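Local structure of virulence associated protein VapB (Rhodococcus equi, 4CV7) at residues 14-19 with 39-44; 19-24 with 33-38. The protein is of unknown biochemical function but, as a plasmid-encoded member of the virulence-associated protein family, probably contributes to virulence of the bacterium. All coordinates share one frame; numbering follows the deposited sequence.

Interaction 1: 14-19 with 39-44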
ATOM      1  N   SER A  14      10.481   6.918  -3.649  1.00 17.08           N
ATOM      2  CA  SER A  14      10.836   6.355  -4.926  1.00 17.01           C
ATOM      3  C   SER A  14      12.261   6.661  -5.334  1.00 16.76           C
ATOM      4  O   SER A  14      12.605   7.857  -5.344  1.00 16.73           O
ATOM      5  CB  SER A  14       9.893   6.867  -5.982  1.00 19.05           C
ATOM      6  OG  SER A  14      10.238   6.291  -7.277  1.00 21.77           O
ATOM      7  N   ALA A  15      12.966   5.626  -5.831  0.54 16.37           N
ATOM      8  CA  ALA A  15      14.189   5.778  -6.623  0.54 17.71           C
ATOM      9  C   ALA A  15      14.019   5.602  -8.122  0.54 19.34           C
ATOM     10  O   ALA A  15      14.978   5.319  -8.774  0.54 20.33           O
ATOM     11  CB  ALA A  15      15.238   4.795  -6.086  0.54 17.73           C
ATOM     12  N   ALA A  16      12.819   5.855  -8.621  0.54 19.59           N
ATOM     13  CA  ALA A  16      12.401   5.754 -10.032  0.54 18.58           C
ATOM     14  C   ALA A  16      11.909   4.335 -10.295  0.54 17.61           C
ATOM     15  O   ALA A  16      10.699   4.117 -10.456  0.54 18.66           O
ATOM     16  CB  ALA A  16      13.464   6.125 -10.962  0.54 19.40           C
ATOM     17  N   VAL A  17      12.818   3.369 -10.368  0.54 17.48           N
ATOM     18  CA  VAL A  17      12.415   1.935 -10.500  0.54 17.82           C
ATOM     19  C   VAL A  17      12.035   1.181  -9.216  0.54 17.26           C
ATOM     20  O   VAL A  17      11.327   0.185  -9.302  0.54 18.06           O
ATOM     21  CB  VAL A  17      13.410   0.996 -11.240  0.54 19.76           C
ATOM     22  CG1 VAL A  17      13.540   1.377 -12.616  0.54 20.40           C
ATOM     23  CG2 VAL A  17      14.731   0.868 -10.568  0.54 19.37           C
ATOM     24  N   TYR A  18      12.576   1.572  -8.051  1.00 17.47           N
ATOM     25  CA  TYR A  18      12.239   0.989  -6.800  1.00 17.06           C
ATOM     26  C   TYR A  18      11.441   2.002  -5.944  1.00 16.52           C
ATOM     27  O   TYR A  18      11.790   3.146  -5.918  1.00 16.61           O
ATOM     28  CB  TYR A  18      13.496   0.570  -6.070  1.00 18.05           C
ATOM     29  CG  TYR A  18      13.294   0.160  -4.665  1.00 18.78           C
ATOM     30  CD1 TYR A  18      12.808  -1.065  -4.290  1.00 19.50           C
ATOM     31  CD2 TYR A  18      13.496   1.118  -3.657  1.00 19.90           C
ATOM     32  CE1 TYR A  18      12.574  -1.343  -2.971  1.00 19.65           C
ATOM     33  CE2 TYR A  18      13.203   0.911  -2.361  1.00 20.22           C
ATOM     34  CZ  TYR A  18      12.812  -0.318  -1.924  1.00 20.04           C
ATOM     35  OH  TYR A  18      12.509  -0.590  -0.603  1.00 23.19           O
ATOM     36  N   GLN A  19      10.477   1.426  -5.214  1.00 15.74           N
ATOM     37  CA  GLN A  19       9.746   2.271  -4.202  1.00 16.11           C
ATOM     38  C   GLN A  19       9.579   1.532  -2.919  1.00 17.10           C
ATOM     39  O   GLN A  19       9.217   0.344  -2.877  1.00 18.21           O
ATOM     40  CB  GLN A  19       8.321   2.611  -4.706  1.00 16.19           C
ATOM     41  CG  GLN A  19       8.386   3.385  -6.017  1.00 16.27           C
ATOM     42  CD  GLN A  19       8.431   2.481  -7.242  1.00 17.07           C
ATOM     43  OE1 GLN A  19       7.704   1.489  -7.238  1.00 18.22           O
ATOM     44  NE2 GLN A  19       9.289   2.778  -8.190  1.00 18.40           N
ATOM     45  N   THR A  39       8.324   5.020 -12.243  1.00 23.09           N
ATOM     46  CA  THR A  39       7.880   6.277 -11.771  1.00 25.71           C
ATOM     47  C   THR A  39       8.984   7.293 -11.505  1.00 26.92           C
ATOM     48  O   THR A  39      10.140   6.950 -11.764  1.00 26.92           O
ATOM     49  CB  THR A  39       7.055   6.158 -10.586  1.00 25.46           C
ATOM     50  OG1 THR A  39       6.457   7.434 -10.281  1.00 28.81           O
ATOM     51  CG2 THR A  39       7.709   5.653  -9.431  1.00 22.78           C
ATOM     52  N   ILE A  40       8.537   8.511 -11.186  1.00 26.13           N
ATOM     53  CA  ILE A  40       9.351   9.659 -10.860  1.00 26.97           C
ATOM     54  C   ILE A  40      10.006   9.516  -9.471  1.00 26.37           C
ATOM     55  O   ILE A  40       9.321   9.131  -8.511  1.00 29.85           O
ATOM     56  CB  ILE A  40       8.379  10.986 -10.876  1.00 30.93           C
ATOM     57  CG1 ILE A  40       7.681  11.093 -12.257  1.00 37.87           C
ATOM     58  CG2 ILE A  40       8.931  12.308 -10.436  1.00 35.33           C
ATOM     59  CD1 ILE A  40       8.723  11.150 -13.329  1.00 38.76           C
ATOM     60  N   PRO A  41      11.294   9.841  -9.388  1.00 21.86           N
ATOM     61  CA  PRO A  41      11.891   9.788  -8.069  1.00 20.61           C
ATOM     62  C   PRO A  41      11.367  10.879  -7.147  1.00 20.06           C
ATOM     63  O   PRO A  41      10.930  11.968  -7.584  1.00 23.55           O
ATOM     64  CB  PRO A  41      13.390   9.950  -8.364  1.00 22.38           C
ATOM     65  CG  PRO A  41      13.487  10.642  -9.732  1.00 25.79           C
ATOM     66  CD  PRO A  41      12.218  10.336 -10.406  1.00 25.08           C
ATOM     67  N   GLY A  42      11.351  10.581  -5.876  1.00 20.15           N
ATOM     68  CA  GLY A  42      10.807  11.528  -4.891  1.00 20.90           C
ATOM     69  C   GLY A  42      10.187  10.834  -3.738  1.00 21.39           C
ATOM     70  O   GLY A  42      10.254   9.680  -3.622  1.00 21.72           O
ATOM     71  N   ALA A  43       9.564  11.560  -2.834  1.00 24.00           N
ATOM     72  CA  ALA A  43       9.045  11.058  -1.605  1.00 27.37           C
ATOM     73  C   ALA A  43       7.750  11.763  -1.445  1.00 31.09           C
ATOM     74  O   ALA A  43       7.639  12.959  -1.772  1.00 32.55           O
ATOM     75  CB  ALA A  43      10.000  11.372  -0.491  1.00 29.57           C
ATOM     76  N   GLY A  44       6.758  11.126  -0.898  1.00 24.65           N
ATOM     77  CA  GLY A  44       5.601  11.826  -0.415  1.00 25.67           C
ATOM     78  C   GLY A  44       4.751  11.078   0.570  1.00 23.87           C
ATOM     79  O   GLY A  44       4.918   9.929   0.700  1.00 22.47           O
TER
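The carboxamide of Q19 has the methyl group of T39 resting over one of its faces, near the nitrogen end, with T39 CG2 3.5 Å from Q19 NE2; OE1 has a weak hydrogen bond with the Y67 hydroxyl. With OG1 anti to the backbone nitrogen (chi1 -171°), T39 sends its two branches different ways: CG2 goes to Q19 and to S14 OG, 3.4 Å off, while OG1 is hydrogen-bonded to A96 O and V98 N. The pyrrolidine ring of P41 touches A16 loosely, A16 CB to P41 CD 4.4 Å, a doubtful contact because A16 has two conformers. Behind these contacts lies the Greek-key crossing of the barrel formed by this C-terminal part of VapB: after the first three strands the chain passes over the end of the hairpin, and strand 42-52 pairs antiparallel with strand 4-14. S14 and G42 form a hydrogen-bonded pair, S14 N to G42 O at 2.8 Å and G42 N to S14 O at 3.0 Å, the first almost straight at 173°. The buried hydroxyl of S14 gives a weak bond to I40 O at 3.2 Å; in one of the two A16 conformers it also accepts from A16 N, fitting an ST turn at the start of the 15-17 bend. T39 N to A16 O, 3.1 Å, is a further, doubtful bond.

Interaction 2: 19-24 with 33-38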
ATOM      1  N   GLN A  19      10.477   1.426  -5.214  1.00 15.74           N
ATOM      2  CA  GLN A  19       9.746   2.271  -4.202  1.00 16.11           C
ATOM      3  C   GLN A  19       9.579   1.532  -2.919  1.00 17.10           C
ATOM      4  O   GLN A  19       9.217   0.344  -2.877  1.00 18.21           O
ATOM      5  CB  GLN A  19       8.321   2.611  -4.706  1.00 16.19           C
ATOM      6  CG  GLN A  19       8.386   3.385  -6.017  1.00 16.27           C
ATOM      7  CD  GLN A  19       8.431   2.481  -7.242  1.00 17.07           C
ATOM      8  OE1 GLN A  19       7.704   1.489  -7.238  1.00 18.22           O
ATOM      9  NE2 GLN A  19       9.289   2.778  -8.190  1.00 18.40           N
ATOM     10  N   LYS A  20       9.769   2.264  -1.787  1.00 16.20           N
ATOM     11  CA  LYS A  20       9.404   1.738  -0.484  1.00 16.10           C
ATOM     12  C   LYS A  20       8.126   2.413  -0.012  1.00 15.11           C
ATOM     13  O   LYS A  20       8.007   3.626  -0.018  1.00 17.23           O
ATOM     14  CB  LYS A  20      10.511   2.139   0.459  1.00 17.64           C
ATOM     15  CG  LYS A  20      10.165   1.729   1.893  1.00 19.34           C
ATOM     16  CD  LYS A  20      10.204   0.283   2.231  1.00 21.29           C
ATOM     17  CE  LYS A  20      11.515  -0.203   2.703  1.00 24.76           C
ATOM     18  NZ  LYS A  20      11.392  -1.674   2.965  1.00 26.03           N
ATOM     19  N   PHE A  21       7.123   1.577   0.326  1.00 15.06           N
ATOM     20  CA  PHE A  21       5.883   2.055   0.843  1.00 15.24           C
ATOM     21  C   PHE A  21       5.750   1.714   2.353  1.00 15.65           C
ATOM     22  O   PHE A  21       6.124   0.606   2.749  1.00 16.33           O
ATOM     23  CB  PHE A  21       4.664   1.375   0.113  1.00 16.00           C
ATOM     24  CG  PHE A  21       4.332   1.904  -1.241  1.00 16.54           C
ATOM     25  CD1 PHE A  21       5.166   1.654  -2.316  1.00 15.83           C
ATOM     26  CD2 PHE A  21       3.169   2.651  -1.466  1.00 18.49           C
ATOM     27  CE1 PHE A  21       4.874   2.123  -3.589  1.00 16.03           C
ATOM     28  CE2 PHE A  21       2.889   3.142  -2.760  1.00 18.79           C
ATOM     29  CZ  PHE A  21       3.734   2.841  -3.788  1.00 17.21           C
ATOM     30  N   HIS A  22       5.149   2.620   3.104  1.00 16.94           N
ATOM     31  CA  HIS A  22       4.660   2.347   4.483  1.00 18.47           C
ATOM     32  C   HIS A  22       3.237   2.768   4.507  1.00 19.29           C
ATOM     33  O   HIS A  22       2.817   3.807   3.996  1.00 20.75           O
ATOM     34  CB  HIS A  22       5.460   3.090   5.522  1.00 21.68           C
ATOM     35  CG  HIS A  22       6.843   2.561   5.617  1.00 24.67           C
ATOM     36  ND1 HIS A  22       7.914   3.175   5.037  1.00 29.27           N
ATOM     37  CD2 HIS A  22       7.328   1.485   6.265  1.00 29.34           C
ATOM     38  CE1 HIS A  22       9.019   2.497   5.334  1.00 30.20           C
ATOM     39  NE2 HIS A  22       8.686   1.480   6.092  1.00 30.18           N
ATOM     40  N   VAL A  23       2.438   1.980   5.152  1.00 17.02           N
ATOM     41  CA  VAL A  23       1.085   2.373   5.505  1.00 17.06           C
ATOM     42  C   VAL A  23       0.822   2.121   6.962  1.00 16.70           C
ATOM     43  O   VAL A  23       1.128   1.027   7.475  1.00 16.96           O
ATOM     44  CB  VAL A  23      -0.033   1.594   4.702  1.00 19.14           C
ATOM     45  CG1 VAL A  23      -1.437   1.995   5.081  1.00 20.31           C
ATOM     46  CG2 VAL A  23       0.190   1.747   3.220  1.00 21.12           C
ATOM     47  N   TYR A  24       0.171   3.031   7.636  1.00 16.49           N
ATOM     48  CA  TYR A  24      -0.191   2.897   9.058  1.00 17.73           C
ATOM     49  C   TYR A  24      -1.691   2.616   9.081  1.00 17.36           C
ATOM     50  O   TYR A  24      -2.501   3.480   8.709  1.00 19.18           O
ATOM     51  CB  TYR A  24       0.228   4.140   9.828  1.00 20.38           C
ATOM     52  CG  TYR A  24       1.743   4.345   9.610  1.00 22.40           C
ATOM     53  CD1 TYR A  24       2.611   3.507  10.278  1.00 27.87           C
ATOM     54  CD2 TYR A  24       2.296   5.213   8.662  1.00 25.15           C
ATOM     55  CE1 TYR A  24       3.969   3.550  10.081  1.00 27.82           C
ATOM     56  CE2 TYR A  24       3.706   5.215   8.449  1.00 27.78           C
ATOM     57  CZ  TYR A  24       4.492   4.392   9.166  1.00 29.99           C
ATOM     58  OH  TYR A  24       5.853   4.268   9.091  1.00 37.38           O
ATOM     59  N   GLY A  33       6.192  -2.225   2.362  1.00 15.42           N
ATOM     60  CA  GLY A  33       6.219  -2.808   1.001  1.00 15.68           C
ATOM     61  C   GLY A  33       7.318  -2.295   0.119  1.00 15.48           C
ATOM     62  O   GLY A  33       7.766  -1.172   0.234  1.00 16.67           O
ATOM     63  N   ASP A  34       7.822  -3.216  -0.700  1.00 15.26           N
ATOM     64  CA  ASP A  34       8.945  -2.961  -1.564  1.00 16.11           C
ATOM     65  C   ASP A  34       8.485  -3.241  -2.996  1.00 15.71           C
ATOM     66  O   ASP A  34       8.219  -4.393  -3.280  1.00 15.83           O
ATOM     67  CB  ASP A  34      10.086  -3.899  -1.189  1.00 18.79           C
ATOM     68  CG  ASP A  34      10.598  -3.612   0.195  1.00 20.30           C
ATOM     69  OD1 ASP A  34      11.333  -2.655   0.377  1.00 22.16           O
ATOM     70  OD2 ASP A  34      10.414  -4.458   1.038  1.00 28.73           O
ATOM     71  N   ALA A  35       8.452  -2.212  -3.810  1.00 15.45           N
ATOM     72  CA  ALA A  35       7.872  -2.328  -5.151  1.00 15.03           C
ATOM     73  C   ALA A  35       8.919  -2.006  -6.172  1.00 14.93           C
ATOM     74  O   ALA A  35       9.869  -1.263  -5.973  1.00 16.76           O
ATOM     75  CB  ALA A  35       6.692  -1.454  -5.341  1.00 15.34           C
ATOM     76  N   GLY A  36       8.699  -2.529  -7.415  1.00 14.72           N
ATOM     77  CA  GLY A  36       9.218  -1.967  -8.616  1.00 15.29           C
ATOM     78  C   GLY A  36       8.153  -1.265  -9.390  1.00 15.85           C
ATOM     79  O   GLY A  36       6.978  -1.684  -9.354  1.00 16.16           O
ATOM     80  N   GLY A  37       8.543  -0.320 -10.184  1.00 18.94           N
ATOM     81  CA  GLY A  37       7.570   0.433 -10.987  1.00 19.25           C
ATOM     82  C   GLY A  37       8.222   1.503 -11.759  1.00 19.74           C
ATOM     83  O   GLY A  37       9.218   2.038 -11.344  1.00 21.66           O
ATOM     84  N   LEU A  38       7.597   2.010 -12.752  1.00 21.13           N
ATOM     85  CA  LEU A  38       8.152   3.037 -13.593  1.00 22.99           C
ATOM     86  C   LEU A  38       7.563   4.322 -13.032  1.00 25.10           C
ATOM     87  O   LEU A  38       6.388   4.716 -13.341  1.00 31.26           O
ATOM     88  CB  LEU A  38       7.784   2.765 -15.062  1.00 27.63           C
ATOM     89  CG  LEU A  38       8.499   1.558 -15.648  1.00 29.99           C
ATOM     90  CD1 LEU A  38       7.970   1.317 -17.067  1.00 35.44           C
ATOM     91  CD2 LEU A  38       9.970   1.689 -15.604  1.00 32.74           C
TER
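K20 leaves its strand with CG anti to the backbone N (chi1 175°), then bends at chi2 and chi3, which lays the lysine chain alongside D34, whose own CG sits beside its backbone N (chi1 -65°). The two side chains run the same way, and K20 NZ meets D34 OD1 in a salt bridge of 2.8 Å, approaching on the syn side but 30° out of the carboxylate plane. The stronger polar partner of each lies outside the pair: D32 for the ammonium, the hydroxyl of Y18 for OD1. Under them the backbones are laced antiparallel, with Q19 and A35, then F21 and G33, as hydrogen-bonded pairs; F21 N to G33 O is 2.8 Å. Past A35 the side-chain amide of Q19 adds a bond, NE2 reaching G37 O at 3.2 Å from above the carbonyl plane. Facing away from K20 and D34, A35 CB packs loosely on F21 CE1 at 4.4 Å. Strands 18-25 and 29-37 thus make a beta hairpin of the barrel, bordered by strand 4-14 beside 18-25 and by strand 100-108 beside 29-37, while Y67 and F65 of strand 64-68 meet F21 and A35 on the face these two share.

Interactions 1 and 2 share Q19 and strand 18-25, and their centres lie about 9 Å apart. Strand 29-37, the hairpin partner in interaction 2, leads directly into 39-44, so the two second segments are consecutive in the chain. Two probable hydrogen bonds tie them together: Y18 OH to D34 OD1 at 2.6 Å, and V17 O to G37 N at 3.0 Å; Y18 CD1 also packs on A35 O. A cobalt ion lies about 4 Å from the D34 side chain of interaction 2, whereas the Q19 side chain, common to both, is about 13 Å from a bound cobalt ion.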